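Local coordinates for protein beta-N-acetylhexosaminidase (Akkermansia muciniphila, PDB 6JEB) that cleaves terminal N-acetylhexosamine residues, both GlcNAc and GalNAc, from beta-linked glycans such as N-glycans and chitobiose, at residues 224-229 and 268-273; 259-264 and 280-285; 284-289 and 312-317. One frame throughout, in Å; residues are numbered along the deposited sequence. Where two conformers were deposited one is given.

Overall arrangement
The three contacts run along one flank of the family 20 catalytic barrel, all on the same side of the chain's centre. Contact 1 supplies two of the four cysteines, Cys226 and Cys270, of the zinc site. The centre of contact 2 lies about 10 Å from that of contact 1, and that of contact 3 another 11 Å on, leaving about 16 Å between the centres of contacts 1 and 3. Helix 282-299 serves both contacts 2 and 3, which share Glu284 and Gln285. Gln285 NE2 packs 3.3 Å from Cys270 SG of contact 1. Contact 2 starts after Asp257 and Glu258 of the acetamide pocket; in contact 3 the Tyr315 side chain lies about 10 Å from the acetamide.

Contact 1 of 3, residues 224-229 and 268-273; sequences LVCPQK and PLCREA. With ZN (zinc ion), chain B.
Cys270 SG binds the zinc ion at 2.4 Å and also accepts a hydrogen bond from Gln228 NE2 at 3.4 Å. The N-H...S hydrogen bond is nearly straight, with an angle of 173°, and the sulfur lies in the amide plane. Across the site Cys226 SG completes this pair of ligands, 2.3 Å from the zinc ion. It in turn accepts a hydrogen bond from the backbone N of Gln228 at 3.5 Å, so one glutamine serves both thiolates, through its main chain on one side and its amide on the other. Such N-H...S bonds would be expected to soften the negative charge gathered on the sulfurs. Cys206 and Cys267 supply the other two ligands. In the type I turn from Cys226 to Lys229, the Gln228 chain bends at chi2 (-41°) and lies against the helix. There its amide packs on Ala273, with OE1 3.2 Å from CB, while CG lies 3.8 Å from Leu269 CB. With an alanine here, Cys270 SG would probably lose its N-H donor from this side chain and a gap would open beside Ala273. Farther out Lys229, in one of its two conformers, crosses Leu269 at about a right angle, CE 3.8 Å from CD1, on the way to Phe205 O and Glu203 O, which hold its NZ. The zinc site thus ties the loop leading into helix 230-246 to the start of helix 268-277, with Trp264 of helix 262-266 and Gln285 of helix 282-299 packed against it.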
loop_
_atom_site.group_PDB
_atom_site.type_symbol
_atom_site.label_atom_id
_atom_site.label_comp_id
_atom_site.label_asym_id
_atom_site.label_seq_id
_atom_site.Cartn_x
_atom_site.Cartn_y
_atom_site.Cartn_z
ATOM N N LEU A 224 -10.057 -19.619 -10.803
ATOM C CA LEU A 224 -9.392 -19.868 -9.532
ATOM C C LEU A 224 -8.430 -21.042 -9.680
ATOM O O LEU A 224 -8.752 -22.040 -10.338
ATOM C CB LEU A 224 -10.411 -20.204 -8.431
ATOM C CG LEU A 224 -11.570 -19.228 -8.201
ATOM C CD1 LEU A 224 -12.317 -19.583 -6.928
ATOM C CD2 LEU A 224 -11.087 -17.785 -8.135
ATOM N N VAL A 225 -7.251 -20.934 -9.058
ATOM C CA VAL A 225 -6.381 -22.102 -8.986
ATOM C C VAL A 225 -7.133 -23.242 -8.293
ATOM O O VAL A 225 -7.984 -23.023 -7.419
ATOM C CB VAL A 225 -5.040 -21.812 -8.290
ATOM C CG1 VAL A 225 -4.169 -20.907 -9.160
ATOM C CG2 VAL A 225 -5.267 -21.203 -6.894
ATOM N N CYS A 226 -6.837 -24.474 -8.709
ATOM C CA CYS A 226 -7.533 -25.635 -8.171
ATOM C C CYS A 226 -6.758 -26.181 -6.978
ATOM O O CYS A 226 -5.634 -26.669 -7.157
ATOM C CB CYS A 226 -7.675 -26.710 -9.237
ATOM S SG CYS A 226 -8.558 -28.166 -8.603
ATOM N N PRO A 227 -7.305 -26.135 -5.758
ATOM C CA PRO A 227 -6.552 -26.638 -4.597
ATOM C C PRO A 227 -6.268 -28.128 -4.644
ATOM O O PRO A 227 -5.474 -28.606 -3.825
ATOM C CB PRO A 227 -7.459 -26.294 -3.403
ATOM C CG PRO A 227 -8.367 -25.211 -3.903
ATOM C CD PRO A 227 -8.586 -25.527 -5.364
ATOM N N GLN A 228 -6.892 -28.877 -5.554
ATOM C CA GLN A 228 -6.671 -30.318 -5.590
ATOM C C GLN A 228 -5.437 -30.712 -6.380
ATOM O O GLN A 228 -5.068 -31.893 -6.377
ATOM C CB GLN A 228 -7.885 -31.035 -6.187
ATOM C CG GLN A 228 -9.238 -30.474 -5.741
ATOM C CD GLN A 228 -9.290 -30.107 -4.262
ATOM O OE1 GLN A 228 -8.671 -30.756 -3.410
ATOM N NE2 GLN A 228 -10.042 -29.065 -3.953
ATOM N N LYS A 229 -4.779 -29.770 -7.040
ATOM C CA LYS A 229 -3.700 -30.112 -7.954
ATOM C C LYS A 229 -2.355 -29.974 -7.260
ATOM O O LYS A 229 -2.037 -28.886 -6.752
ATOM C CB LYS A 229 -3.762 -29.218 -9.184
ATOM C CG LYS A 229 -5.094 -29.357 -9.909
ATOM C CD LYS A 229 -4.939 -29.169 -11.398
ATOM C CE LYS A 229 -6.246 -29.408 -12.119
ATOM N NZ LYS A 229 -6.158 -29.019 -13.559
ATOM N N PRO A 268 -14.812 -30.947 -11.220
ATOM C CA PRO A 268 -14.990 -32.349 -10.818
ATOM C C PRO A 268 -14.017 -32.791 -9.742
ATOM O O PRO A 268 -14.354 -33.679 -8.947
ATOM C CB PRO A 268 -14.797 -33.127 -12.131
ATOM C CG PRO A 268 -13.969 -32.212 -12.981
ATOM C CD PRO A 268 -14.427 -30.820 -12.634
ATOM N N LEU A 269 -12.818 -32.198 -9.686
ATOM C CA LEU A 269 -11.885 -32.530 -8.615
ATOM C C LEU A 269 -12.320 -31.903 -7.299
ATOM O O LEU A 269 -12.317 -32.563 -6.254
ATOM C CB LEU A 269 -10.477 -32.053 -8.972
ATOM C CG LEU A 269 -9.877 -32.638 -10.250
ATOM C CD1 LEU A 269 -8.495 -32.034 -10.476
ATOM C CD2 LEU A 269 -9.804 -34.156 -10.181
ATOM N N CYS A 270 -12.688 -30.618 -7.329
ATOM C CA CYS A 270 -13.086 -29.943 -6.096
ATOM C C CYS A 270 -14.379 -30.514 -5.525
ATOM O O CYS A 270 -14.534 -30.571 -4.298
ATOM C CB CYS A 270 -13.213 -28.435 -6.321
ATOM S SG CYS A 270 -11.630 -27.593 -6.608
ATOM N N ARG A 271 -15.312 -30.943 -6.380
ATOM C CA ARG A 271 -16.550 -31.531 -5.874
ATOM C C ARG A 271 -16.269 -32.726 -4.975
ATOM O O ARG A 271 -16.816 -32.828 -3.872
ATOM C CB ARG A 271 -17.459 -31.942 -7.032
ATOM C CG ARG A 271 -18.189 -30.776 -7.631
ATOM C CD ARG A 271 -18.970 -31.184 -8.852
ATOM N NE ARG A 271 -19.879 -30.113 -9.233
ATOM C CZ ARG A 271 -20.752 -30.182 -10.229
ATOM N NH1 ARG A 271 -20.851 -31.287 -10.960
ATOM N NH2 ARG A 271 -21.529 -29.139 -10.485
ATOM N N GLU A 272 -15.417 -33.649 -5.431
ATOM C CA GLU A 272 -15.134 -34.832 -4.625
ATOM C C GLU A 272 -14.227 -34.516 -3.445
ATOM O O GLU A 272 -14.336 -35.160 -2.396
ATOM C CB GLU A 272 -14.524 -35.941 -5.479
ATOM C CG GLU A 272 -15.543 -36.769 -6.203
ATOM C CD GLU A 272 -16.541 -37.436 -5.261
ATOM O OE1 GLU A 272 -16.129 -38.177 -4.341
ATOM O OE2 GLU A 272 -17.747 -37.203 -5.434
ATOM N N ALA A 273 -13.325 -33.543 -3.590
ATOM C CA ALA A 273 -12.519 -33.140 -2.446
ATOM C C ALA A 273 -13.395 -32.580 -1.337
ATOM O O ALA A 273 -13.163 -32.862 -0.155
ATOM C CB ALA A 273 -11.470 -32.120 -2.867
HETATM ZN ZN ZN B . -10.805 -27.549 -8.832
#

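Contact 2 of 3, residues 259-264 and 280-285; sequences APTELW and KDEQEQ
The backbones come closest where Thr261 and Glu282, each at the start of a helix, bring their CA atoms within 6.3 Å. Both belong to the excursion of the (beta/alpha)8 barrel that leads from strand 251-253 to helix 282-299. Asp281 is the N-cap of that helix, its OD1 accepting Glu284 N. Thr261, the N-cap of helix 262-266, makes no side-chain capping bond; its CB rests on Glu282 CB at 3.5 Å. Its OG1, set between the backbone N and carbonyl carbon (chi1 51°), faces two waters, one bridging to Glu282 OE1 and the other to Gln283 NE2. A third water links that NE2 with Ala259 O, while Gln283 OE1 is hydrogen-bonded to Asn311 ND2. Glu282 OE2 forms a salt bridge with Arg274, which also donates to Gln285 OE1 and Trp264 O. The bond to Gln285 OE1 is consistent with holding the amide flat over the indole of Trp264, an offset stack with planes 9° apart. The extended Gln285 chain runs across the six-membered ring, CG 3.8 Å from Trp264 CE3. Trp264 NE1, which donates to Val225 O, holds the ring from its rim. Nearest the ring is Gln285 NE2, 3.4 Å from Trp264 CD2.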
loop_
_atom_site.group_PDB
_atom_site.type_symbol
_atom_site.label_atom_id
_atom_site.label_comp_id
_atom_site.label_asym_id
_atom_site.label_seq_id
_atom_site.Cartn_x
_atom_site.Cartn_y
_atom_site.Cartn_z
ATOM N N ALA A 259 -12.990 -13.236 -5.656
ATOM C CA ALA A 259 -12.753 -14.631 -6.020
ATOM C C ALA A 259 -14.077 -15.384 -5.956
ATOM O O ALA A 259 -14.317 -16.160 -5.017
ATOM C CB ALA A 259 -11.705 -15.269 -5.109
ATOM N N PRO A 260 -14.955 -15.196 -6.947
ATOM C CA PRO A 260 -16.208 -15.956 -6.961
ATOM C C PRO A 260 -15.901 -17.435 -7.129
ATOM O O PRO A 260 -14.936 -17.818 -7.792
ATOM C CB PRO A 260 -16.937 -15.401 -8.187
ATOM C CG PRO A 260 -15.840 -14.986 -9.105
ATOM C CD PRO A 260 -14.749 -14.450 -8.203
ATOM N N THR A 261 -16.731 -18.277 -6.521
ATOM C CA THR A 261 -16.387 -19.688 -6.399
ATOM C C THR A 261 -17.136 -20.592 -7.372
ATOM O O THR A 261 -17.069 -21.816 -7.230
ATOM C CB THR A 261 -16.588 -20.161 -4.962
ATOM O OG1 THR A 261 -17.899 -19.795 -4.530
ATOM C CG2 THR A 261 -15.548 -19.524 -4.036
ATOM N N GLU A 262 -17.809 -20.017 -8.371
ATOM C CA GLU A 262 -18.567 -20.794 -9.350
ATOM C C GLU A 262 -17.759 -21.958 -9.924
ATOM O O GLU A 262 -18.263 -23.082 -10.034
ATOM C CB GLU A 262 -19.030 -19.865 -10.472
ATOM C CG GLU A 262 -19.656 -20.577 -11.650
ATOM C CD GLU A 262 -19.928 -19.642 -12.811
ATOM O OE1 GLU A 262 -20.034 -18.419 -12.580
ATOM O OE2 GLU A 262 -20.028 -20.130 -13.956
ATOM N N LEU A 263 -16.503 -21.708 -10.312
ATOM C CA LEU A 263 -15.738 -22.774 -10.956
ATOM C C LEU A 263 -15.277 -23.837 -9.965
ATOM O O LEU A 263 -15.173 -25.012 -10.337
ATOM C CB LEU A 263 -14.572 -22.212 -11.778
ATOM C CG LEU A 263 -14.985 -21.340 -12.969
ATOM C CD1 LEU A 263 -13.782 -21.006 -13.858
ATOM C CD2 LEU A 263 -16.089 -22.007 -13.784
ATOM N N TRP A 264 -14.987 -23.455 -8.712
ATOM C CA TRP A 264 -14.753 -24.461 -7.678
ATOM C C TRP A 264 -15.984 -25.336 -7.478
ATOM O O TRP A 264 -15.868 -26.558 -7.312
ATOM C CB TRP A 264 -14.386 -23.794 -6.353
ATOM C CG TRP A 264 -12.948 -23.400 -6.220
ATOM C CD1 TRP A 264 -11.953 -23.531 -7.163
ATOM C CD2 TRP A 264 -12.327 -22.837 -5.059
ATOM N NE1 TRP A 264 -10.762 -23.061 -6.655
ATOM C CE2 TRP A 264 -10.965 -22.633 -5.367
ATOM C CE3 TRP A 264 -12.794 -22.481 -3.786
ATOM C CZ2 TRP A 264 -10.062 -22.092 -4.448
ATOM C CZ3 TRP A 264 -11.899 -21.943 -2.875
ATOM C CH2 TRP A 264 -10.548 -21.749 -3.210
ATOM N N LYS A 280 -19.358 -28.171 3.299
ATOM C CA LYS A 280 -20.729 -27.911 2.893
ATOM C C LYS A 280 -20.835 -26.904 1.759
ATOM O O LYS A 280 -21.843 -26.902 1.047
ATOM C CB LYS A 280 -21.556 -27.427 4.092
ATOM C CG LYS A 280 -21.894 -28.510 5.122
ATOM C CD LYS A 280 -20.681 -28.946 5.944
ATOM C CE LYS A 280 -21.035 -30.013 6.967
ATOM N NZ LYS A 280 -19.812 -30.643 7.547
ATOM N N ASP A 281 -19.821 -26.062 1.565
ATOM C CA ASP A 281 -19.884 -25.032 0.540
ATOM C C ASP A 281 -18.466 -24.603 0.188
ATOM O O ASP A 281 -17.481 -25.108 0.733
ATOM C CB ASP A 281 -20.748 -23.841 0.981
ATOM C CG ASP A 281 -20.253 -23.187 2.267
ATOM O OD1 ASP A 281 -19.032 -22.973 2.419
ATOM O OD2 ASP A 281 -21.095 -22.851 3.125
ATOM N N GLU A 282 -18.377 -23.639 -0.722
ATOM C CA GLU A 282 -17.083 -23.194 -1.208
ATOM C C GLU A 282 -16.431 -22.165 -0.296
ATOM O O GLU A 282 -15.236 -21.890 -0.462
ATOM C CB GLU A 282 -17.204 -22.673 -2.643
ATOM C CG GLU A 282 -17.504 -23.754 -3.680
ATOM C CD GLU A 282 -18.922 -24.301 -3.572
ATOM O OE1 GLU A 282 -19.871 -23.501 -3.405
ATOM O OE2 GLU A 282 -19.087 -25.536 -3.627
ATOM N N GLN A 283 -17.171 -21.593 0.664
ATOM C CA GLN A 283 -16.516 -20.761 1.670
ATOM C C GLN A 283 -15.699 -21.613 2.632
ATOM O O GLN A 283 -14.606 -21.213 3.047
ATOM C CB GLN A 283 -17.533 -19.890 2.413
ATOM C CG GLN A 283 -18.127 -18.774 1.573
ATOM C CD GLN A 283 -17.077 -17.787 1.092
ATOM O OE1 GLN A 283 -16.542 -17.009 1.879
ATOM N NE2 GLN A 283 -16.769 -17.820 -0.205
ATOM N N GLU A 284 -16.208 -22.792 3.000
ATOM C CA GLU A 284 -15.387 -23.740 3.750
ATOM C C GLU A 284 -14.162 -24.143 2.944
ATOM O O GLU A 284 -13.063 -24.289 3.489
ATOM C CB GLU A 284 -16.198 -24.989 4.092
ATOM C CG GLU A 284 -17.031 -24.896 5.345
ATOM C CD GLU A 284 -17.546 -26.255 5.771
ATOM O OE1 GLU A 284 -16.761 -27.040 6.349
ATOM O OE2 GLU A 284 -18.729 -26.546 5.503
ATOM N N GLN A 285 -14.333 -24.325 1.634
ATOM C CA GLN A 285 -13.190 -24.647 0.793
ATOM C C GLN A 285 -12.187 -23.499 0.775
ATOM O O GLN A 285 -10.972 -23.722 0.834
ATOM C CB GLN A 285 -13.661 -24.969 -0.621
ATOM C CG GLN A 285 -12.545 -25.528 -1.485
ATOM C CD GLN A 285 -12.996 -25.893 -2.883
ATOM O OE1 GLN A 285 -14.184 -26.103 -3.134
ATOM N NE2 GLN A 285 -12.046 -25.970 -3.804
HETATM O O HOH W 1 -15.466 -16.145 -2.462
HETATM O O HOH W 2 -19.983 -21.369 -5.078
HETATM O O HOH W 3 -18.677 -19.140 -1.932
#

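Contact 3 of 3, residues 284-289 and 312-317; sequences EQMKAF and AGIYHP
Lys287 runs out straight from its helix with CG opposite the backbone N (chi1 -179°), staying extended until the last torsion (chi4 65°) turns NZ onto Gly313 O. Ile314 CG1 sits between the backbone N and carbonyl carbon (chi1 68°), which puts CD1 by Met286 CG. The lysine ammonium donates to Gly313 O at 2.8 Å, the donor tilted out of the carbonyl plane. Tyr315 O is 3.2 Å from the same NZ, but the angle is too poor for a bond. The methylenes behind the ammonium lie alongside the peptide, Lys287 CD 3.3 Å from Gly313 O. At the root the two chains are very close, the CA atoms of Lys287 and Ile314 being 4.2 Å apart. A water spans the gap beside them, donating to both Lys287 O and Ile314 O and so tying a helix carbonyl to a loop carbonyl. Met286 CG meets Ile314 CD1 at 3.8 Å, a purely apolar touch between two buried side chains. Ile314 CG1 meanwhile sits over the centre of the Tyr315 ring, 3.5 Å above its plane. The CB of Tyr315 points away from the helix; its ring meets Phe306, and its OH accepts a hydrogen bond from Glu309 N. Residues 312-314 form a short 3-10 segment within the link between strands 303-307 and 320-323. Helix 282-299 is the outer layer of the beta-alpha-beta crossover from strand 251-253 to strand 303-307, so the contact lays a loop that follows a barrel strand, and lacks a regular alpha-helix, against the helix of the preceding crossover in the TIM barrel of this glycosyl hydrolase family 20 enzyme.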
loop_
_atom_site.group_PDB
_atom_site.type_symbol
_atom_site.label_atom_id
_atom_site.label_comp_id
_atom_site.label_asym_id
_atom_site.label_seq_id
_atom_site.Cartn_x
_atom_site.Cartn_y
_atom_site.Cartn_z
ATOM N N GLU A 284 -16.208 -22.792 3.000
ATOM C CA GLU A 284 -15.387 -23.740 3.750
ATOM C C GLU A 284 -14.162 -24.143 2.944
ATOM O O GLU A 284 -13.063 -24.289 3.489
ATOM C CB GLU A 284 -16.198 -24.989 4.092
ATOM C CG GLU A 284 -17.031 -24.896 5.345
ATOM C CD GLU A 284 -17.546 -26.255 5.771
ATOM O OE1 GLU A 284 -16.761 -27.040 6.349
ATOM O OE2 GLU A 284 -18.729 -26.546 5.503
ATOM N N GLN A 285 -14.333 -24.325 1.634
ATOM C CA GLN A 285 -13.190 -24.647 0.793
ATOM C C GLN A 285 -12.187 -23.499 0.775
ATOM O O GLN A 285 -10.972 -23.722 0.834
ATOM C CB GLN A 285 -13.661 -24.969 -0.621
ATOM C CG GLN A 285 -12.545 -25.528 -1.485
ATOM C CD GLN A 285 -12.996 -25.893 -2.883
ATOM O OE1 GLN A 285 -14.184 -26.103 -3.134
ATOM N NE2 GLN A 285 -12.046 -25.970 -3.804
ATOM N N MET A 286 -12.683 -22.258 0.702
ATOM C CA MET A 286 -11.804 -21.093 0.726
ATOM C C MET A 286 -11.037 -21.016 2.040
ATOM O O MET A 286 -9.833 -20.732 2.049
ATOM C CB MET A 286 -12.624 -19.818 0.507
ATOM C CG MET A 286 -11.799 -18.531 0.347
ATOM S SD MET A 286 -10.935 -18.402 -1.238
ATOM C CE MET A 286 -12.301 -18.313 -2.394
ATOM N N LYS A 287 -11.717 -21.258 3.162
ATOM C CA LYS A 287 -11.036 -21.266 4.455
ATOM C C LYS A 287 -9.909 -22.293 4.476
ATOM O O LYS A 287 -8.795 -22.003 4.930
ATOM C CB LYS A 287 -12.044 -21.538 5.574
ATOM C CG LYS A 287 -11.445 -21.551 6.964
ATOM C CD LYS A 287 -12.506 -21.873 8.008
ATOM C CE LYS A 287 -11.929 -21.800 9.414
ATOM N NZ LYS A 287 -11.496 -20.409 9.767
ATOM N N ALA A 288 -10.177 -23.500 3.975
ATOM C CA ALA A 288 -9.156 -24.546 3.960
ATOM C C ALA A 288 -8.011 -24.189 3.021
ATOM O O ALA A 288 -6.846 -24.491 3.309
ATOM C CB ALA A 288 -9.781 -25.874 3.543
ATOM N N PHE A 289 -8.326 -23.550 1.890
ATOM C CA PHE A 289 -7.291 -23.125 0.956
ATOM C C PHE A 289 -6.341 -22.131 1.615
ATOM O O PHE A 289 -5.114 -22.266 1.523
ATOM C CB PHE A 289 -7.942 -22.514 -0.290
ATOM C CG PHE A 289 -6.958 -21.890 -1.239
ATOM C CD1 PHE A 289 -6.164 -22.684 -2.051
ATOM C CD2 PHE A 289 -6.810 -20.508 -1.311
ATOM C CE1 PHE A 289 -5.236 -22.109 -2.919
ATOM C CE2 PHE A 289 -5.886 -19.931 -2.178
ATOM C CZ PHE A 289 -5.102 -20.734 -2.986
ATOM N N ALA A 312 -15.808 -13.108 7.895
ATOM C CA ALA A 312 -14.699 -13.268 8.826
ATOM C C ALA A 312 -14.379 -14.729 9.105
ATOM O O ALA A 312 -13.266 -15.033 9.547
ATOM C CB ALA A 312 -14.988 -12.525 10.129
ATOM N N GLY A 313 -15.314 -15.640 8.828
ATOM C CA GLY A 313 -15.107 -17.043 9.147
ATOM C C GLY A 313 -14.048 -17.740 8.315
ATOM O O GLY A 313 -13.599 -18.825 8.698
ATOM N N ILE A 314 -13.633 -17.152 7.184
ATOM C CA ILE A 314 -12.644 -17.819 6.335
ATOM C C ILE A 314 -11.205 -17.546 6.756
ATOM O O ILE A 314 -10.282 -18.133 6.171
ATOM C CB ILE A 314 -12.820 -17.560 4.822
ATOM C CG1 ILE A 314 -12.523 -16.102 4.459
ATOM C CG2 ILE A 314 -14.220 -17.973 4.358
ATOM C CD1 ILE A 314 -12.464 -15.863 2.947
ATOM N N TYR A 315 -10.980 -16.679 7.738
ATOM C CA TYR A 315 -9.642 -16.357 8.212
ATOM C C TYR A 315 -9.409 -16.997 9.574
ATOM O O TYR A 315 -10.344 -17.440 10.246
ATOM C CB TYR A 315 -9.443 -14.835 8.284
ATOM C CG TYR A 315 -9.951 -14.146 7.035
ATOM C CD1 TYR A 315 -9.216 -14.179 5.848
ATOM C CD2 TYR A 315 -11.179 -13.496 7.030
ATOM C CE1 TYR A 315 -9.696 -13.568 4.693
ATOM C CE2 TYR A 315 -11.666 -12.881 5.888
ATOM C CZ TYR A 315 -10.918 -12.918 4.720
ATOM O OH TYR A 315 -11.407 -12.316 3.583
ATOM N N HIS A 316 -8.140 -17.061 9.963
ATOM C CA HIS A 316 -7.772 -17.635 11.248
ATOM C C HIS A 316 -7.500 -16.526 12.253
ATOM O O HIS A 316 -6.888 -15.514 11.904
ATOM C CB HIS A 316 -6.505 -18.478 11.096
ATOM C CG HIS A 316 -6.202 -19.337 12.286
ATOM N ND1 HIS A 316 -5.586 -18.851 13.420
ATOM C CD2 HIS A 316 -6.431 -20.651 12.517
ATOM C CE1 HIS A 316 -5.450 -19.829 14.299
ATOM N NE2 HIS A 316 -5.955 -20.932 13.775
ATOM N N PRO A 317 -7.945 -16.678 13.500
ATOM C CA PRO A 317 -7.658 -15.661 14.520
ATOM C C PRO A 317 -6.179 -15.298 14.534
ATOM O O PRO A 317 -5.305 -16.156 14.388
ATOM C CB PRO A 317 -8.081 -16.348 15.822
ATOM C CG PRO A 317 -9.179 -17.252 15.399
ATOM C CD PRO A 317 -8.803 -17.754 14.023
HETATM O O HOH W 4 -8.163 -19.832 6.749
#